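Local coordinates for protein methylxanthine N1-demethylase NdmA (Pseudomonas putida, PDB 6ICN) that catalyses the N1-demethylation of caffeine to theobromine and formaldehyde, as a Rieske-type non-heme iron oxygenase, at residues 32-41 with 139-149. Sequence-based numbering, arbitrary orientation.
Sequences RHFWHPVCTV and GLIWIRLDSSF
His36 and Ile143 form a hydrogen-bonded antiparallel pair, His36 N reaching Ile143 O and Ile143 N returning to His36 O at 2.9 Å each, where edge strand 35-40 joins strand 140-144 in the antiparallel sheet of the Rieske domain. Pro37, lacking an N-H, suits the neighbouring non-hydrogen-bonded position opposite Trp142; its CB sits over the indole six-membered ring, 4.0 Å from the centroid. On the same face Trp35, its CG beside the backbone N (chi1 -66°), swings its indole across Arg144: Arg144 CB stands over the six-membered ring, and the guanidinium, tilted 38° from the indole, brings NH1 within 3.4 Å of Trp35 NE1, two donors that merely pack. Asp133 of the next strand pairs with this arginine in a salt bridge, and Thr152 accepts from NH1. With an alanine in place of Arg144, CB would remain over the ring, but Asp133 would probably lose this countercharge and the NE1 side of the indole the chain and guanidinium packed against it. On the other face, beside His36, Ile143 CD1 packs 3.8 Å from Val38 CG2. Farther along the pair, the flat His33 ring is sandwiched: Phe149 stacks on one face, centroids 4.0 Å apart and planes at 28°, and Asp146 CB lies over the other. Asp146 is steadied in an Asx turn, its OD1 accepting from both Ser148 N and Ser148 OG, the hydroxyl at 2.6 Å.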
# COMPACT_ATOMS: atom_id res chain seq x y z
N ARG A 32 -32.08 5.55 -23.08
CA ARG A 32 -32.68 6.34 -22.00
C ARG A 32 -34.16 6.04 -21.82
O ARG A 32 -34.72 6.33 -20.76
CB ARG A 32 -32.48 7.84 -22.26
CG ARG A 32 -31.02 8.29 -22.33
CD ARG A 32 -30.86 9.75 -22.75
NE ARG A 32 -31.58 10.66 -21.86
CZ ARG A 32 -31.04 11.25 -20.81
NH1 ARG A 32 -29.76 11.03 -20.51
NH2 ARG A 32 -31.76 12.07 -20.05
N HIS A 33 -34.80 5.44 -22.82
CA HIS A 33 -36.23 5.16 -22.74
C HIS A 33 -36.58 3.90 -21.98
O HIS A 33 -37.76 3.66 -21.73
CB HIS A 33 -36.82 5.10 -24.17
CG HIS A 33 -36.83 6.43 -24.84
ND1 HIS A 33 -37.94 7.25 -24.82
CD2 HIS A 33 -35.86 7.13 -25.47
CE1 HIS A 33 -37.65 8.38 -25.44
NE2 HIS A 33 -36.40 8.33 -25.85
N PHE A 34 -35.59 3.08 -21.60
CA PHE A 34 -35.83 1.86 -20.86
C PHE A 34 -35.61 2.07 -19.36
O PHE A 34 -34.94 3.02 -18.94
CB PHE A 34 -34.91 0.74 -21.34
CG PHE A 34 -35.20 0.28 -22.74
CD1 PHE A 34 -36.27 -0.56 -23.00
CD2 PHE A 34 -34.37 0.68 -23.79
CE1 PHE A 34 -36.55 -0.99 -24.30
CE2 PHE A 34 -34.63 0.26 -25.09
CZ PHE A 34 -35.72 -0.58 -25.33
N TRP A 35 -36.21 1.19 -18.58
CA TRP A 35 -35.90 1.08 -17.15
C TRP A 35 -34.58 0.34 -16.97
O TRP A 35 -34.39 -0.75 -17.51
CB TRP A 35 -37.01 0.33 -16.41
CG TRP A 35 -38.34 1.06 -16.39
CD1 TRP A 35 -39.31 1.03 -17.36
CD2 TRP A 35 -38.83 1.91 -15.35
NE1 TRP A 35 -40.38 1.82 -16.97
CE2 TRP A 35 -40.11 2.37 -15.74
CE3 TRP A 35 -38.32 2.33 -14.11
CZ2 TRP A 35 -40.88 3.21 -14.95
CZ3 TRP A 35 -39.08 3.18 -13.33
CH2 TRP A 35 -40.36 3.59 -13.74
N HIS A 36 -33.69 0.91 -16.15
CA HIS A 36 -32.44 0.25 -15.81
C HIS A 36 -32.29 0.19 -14.30
O HIS A 36 -32.60 1.17 -13.62
CB HIS A 36 -31.24 1.00 -16.40
CG HIS A 36 -31.29 1.16 -17.89
ND1 HIS A 36 -31.00 0.13 -18.76
CD2 HIS A 36 -31.57 2.24 -18.66
CE1 HIS A 36 -31.13 0.57 -20.01
NE2 HIS A 36 -31.47 1.84 -19.98
N PRO A 37 -31.75 -0.90 -13.77
CA PRO A 37 -31.47 -0.97 -12.32
C PRO A 37 -30.24 -0.13 -12.02
O PRO A 37 -29.28 -0.11 -12.80
CB PRO A 37 -31.20 -2.46 -12.08
CG PRO A 37 -30.54 -2.90 -13.40
CD PRO A 37 -31.19 -2.06 -14.50
N VAL A 38 -30.25 0.55 -10.88
CA VAL A 38 -29.11 1.37 -10.52
C VAL A 38 -28.48 0.95 -9.20
O VAL A 38 -27.29 1.24 -8.99
CB VAL A 38 -29.47 2.87 -10.48
CG1 VAL A 38 -29.86 3.33 -11.90
CG2 VAL A 38 -30.60 3.16 -9.46
N CYS A 39 -29.21 0.26 -8.34
CA CYS A 39 -28.68 -0.19 -7.06
C CYS A 39 -29.65 -1.20 -6.49
O CYS A 39 -30.79 -1.30 -6.94
CB CYS A 39 -28.48 0.99 -6.10
SG CYS A 39 -30.01 1.84 -5.57
N THR A 40 -29.17 -1.97 -5.52
CA THR A 40 -30.09 -2.76 -4.71
C THR A 40 -30.69 -1.88 -3.63
O THR A 40 -30.14 -0.84 -3.26
CB THR A 40 -29.39 -3.95 -4.05
OG1 THR A 40 -28.43 -3.47 -3.09
CG2 THR A 40 -28.68 -4.83 -5.09
N VAL A 41 -31.86 -2.32 -3.13
CA VAL A 41 -32.45 -1.66 -1.96
C VAL A 41 -31.47 -1.68 -0.79
O VAL A 41 -31.28 -0.68 -0.10
CB VAL A 41 -33.80 -2.30 -1.60
CG1 VAL A 41 -34.34 -1.73 -0.27
CG2 VAL A 41 -34.82 -2.03 -2.72
N GLY A 139 -36.40 -6.01 -5.22
CA GLY A 139 -35.26 -5.69 -4.37
C GLY A 139 -34.21 -4.82 -5.04
O GLY A 139 -33.14 -4.59 -4.44
N LEU A 140 -34.47 -4.37 -6.25
CA LEU A 140 -33.62 -3.40 -6.93
C LEU A 140 -34.37 -2.09 -7.10
O LEU A 140 -35.61 -2.05 -7.09
CB LEU A 140 -33.17 -3.92 -8.31
CG LEU A 140 -32.57 -5.33 -8.39
CD1 LEU A 140 -32.16 -5.69 -9.83
CD2 LEU A 140 -31.40 -5.51 -7.45
N ILE A 141 -33.61 -1.03 -7.30
CA ILE A 141 -34.14 0.30 -7.61
C ILE A 141 -33.92 0.54 -9.10
O ILE A 141 -32.78 0.43 -9.58
CB ILE A 141 -33.46 1.40 -6.78
CG1 ILE A 141 -33.66 1.15 -5.28
CG2 ILE A 141 -33.97 2.78 -7.20
CD1 ILE A 141 -35.09 1.14 -4.87
N TRP A 142 -35.00 0.89 -9.81
CA TRP A 142 -34.98 1.06 -11.26
C TRP A 142 -35.27 2.50 -11.63
O TRP A 142 -36.12 3.15 -11.02
CB TRP A 142 -36.05 0.17 -11.92
CG TRP A 142 -35.95 -1.27 -11.59
CD1 TRP A 142 -36.38 -1.90 -10.44
CD2 TRP A 142 -35.41 -2.30 -12.43
NE1 TRP A 142 -36.12 -3.25 -10.52
CE2 TRP A 142 -35.51 -3.52 -11.72
CE3 TRP A 142 -34.79 -2.30 -13.69
CZ2 TRP A 142 -35.08 -4.73 -12.25
CZ3 TRP A 142 -34.37 -3.50 -14.22
CH2 TRP A 142 -34.51 -4.70 -13.50
N ILE A 143 -34.57 3.02 -12.65
CA ILE A 143 -34.76 4.39 -13.12
C ILE A 143 -34.98 4.39 -14.63
O ILE A 143 -34.29 3.69 -15.37
CB ILE A 143 -33.55 5.29 -12.75
CG1 ILE A 143 -33.49 5.48 -11.24
CG2 ILE A 143 -33.66 6.65 -13.45
CD1 ILE A 143 -32.24 6.26 -10.81
N ARG A 144 -35.96 5.19 -15.08
CA ARG A 144 -36.14 5.46 -16.51
C ARG A 144 -35.89 6.93 -16.75
O ARG A 144 -36.63 7.79 -16.25
CB ARG A 144 -37.54 5.07 -17.00
CG ARG A 144 -37.74 5.38 -18.50
CD ARG A 144 -39.07 4.83 -18.99
NE ARG A 144 -40.21 5.39 -18.26
CZ ARG A 144 -41.46 4.97 -18.39
NH1 ARG A 144 -41.75 3.98 -19.23
NH2 ARG A 144 -42.44 5.54 -17.69
N LEU A 145 -34.85 7.24 -17.54
CA LEU A 145 -34.45 8.63 -17.71
C LEU A 145 -35.41 9.41 -18.59
O LEU A 145 -35.65 10.60 -18.35
CB LEU A 145 -33.03 8.70 -18.28
CG LEU A 145 -31.93 8.31 -17.30
CD1 LEU A 145 -30.62 8.14 -18.04
CD2 LEU A 145 -31.80 9.37 -16.21
N ASP A 146 -35.91 8.78 -19.65
CA ASP A 146 -36.84 9.42 -20.59
C ASP A 146 -38.14 8.63 -20.60
O ASP A 146 -38.17 7.46 -21.03
CB ASP A 146 -36.23 9.50 -21.99
CG ASP A 146 -36.99 10.47 -22.90
OD1 ASP A 146 -38.23 10.53 -22.77
OD2 ASP A 146 -36.35 11.17 -23.71
N SER A 147 -39.22 9.26 -20.13
CA SER A 147 -40.51 8.60 -20.07
C SER A 147 -41.45 9.08 -21.17
O SER A 147 -42.62 8.70 -21.17
CB SER A 147 -41.16 8.81 -18.70
OG SER A 147 -40.36 8.28 -17.64
N SER A 148 -40.95 9.87 -22.13
CA SER A 148 -41.84 10.56 -23.08
C SER A 148 -42.48 9.59 -24.08
O SER A 148 -43.59 9.85 -24.56
CB SER A 148 -41.08 11.66 -23.81
OG SER A 148 -40.02 11.14 -24.61
N PHE A 149 -41.81 8.48 -24.41
CA PHE A 149 -42.46 7.51 -25.29
C PHE A 149 -43.47 6.66 -24.55
O PHE A 149 -44.38 6.11 -25.18
CB PHE A 149 -41.44 6.57 -25.95
CG PHE A 149 -40.61 7.21 -27.02
CD1 PHE A 149 -40.73 8.55 -27.33
CD2 PHE A 149 -39.69 6.43 -27.73
CE1 PHE A 149 -39.95 9.12 -28.33
CE2 PHE A 149 -38.92 6.99 -28.73
CZ PHE A 149 -39.04 8.33 -29.03
O HOH W 1 -33.26 5.03 -18.26
O HOH W 2 -33.69 11.36 -23.68
O HOH W 3 -34.82 12.80 -20.07
O HOH W 4 -39.84 6.85 -23.01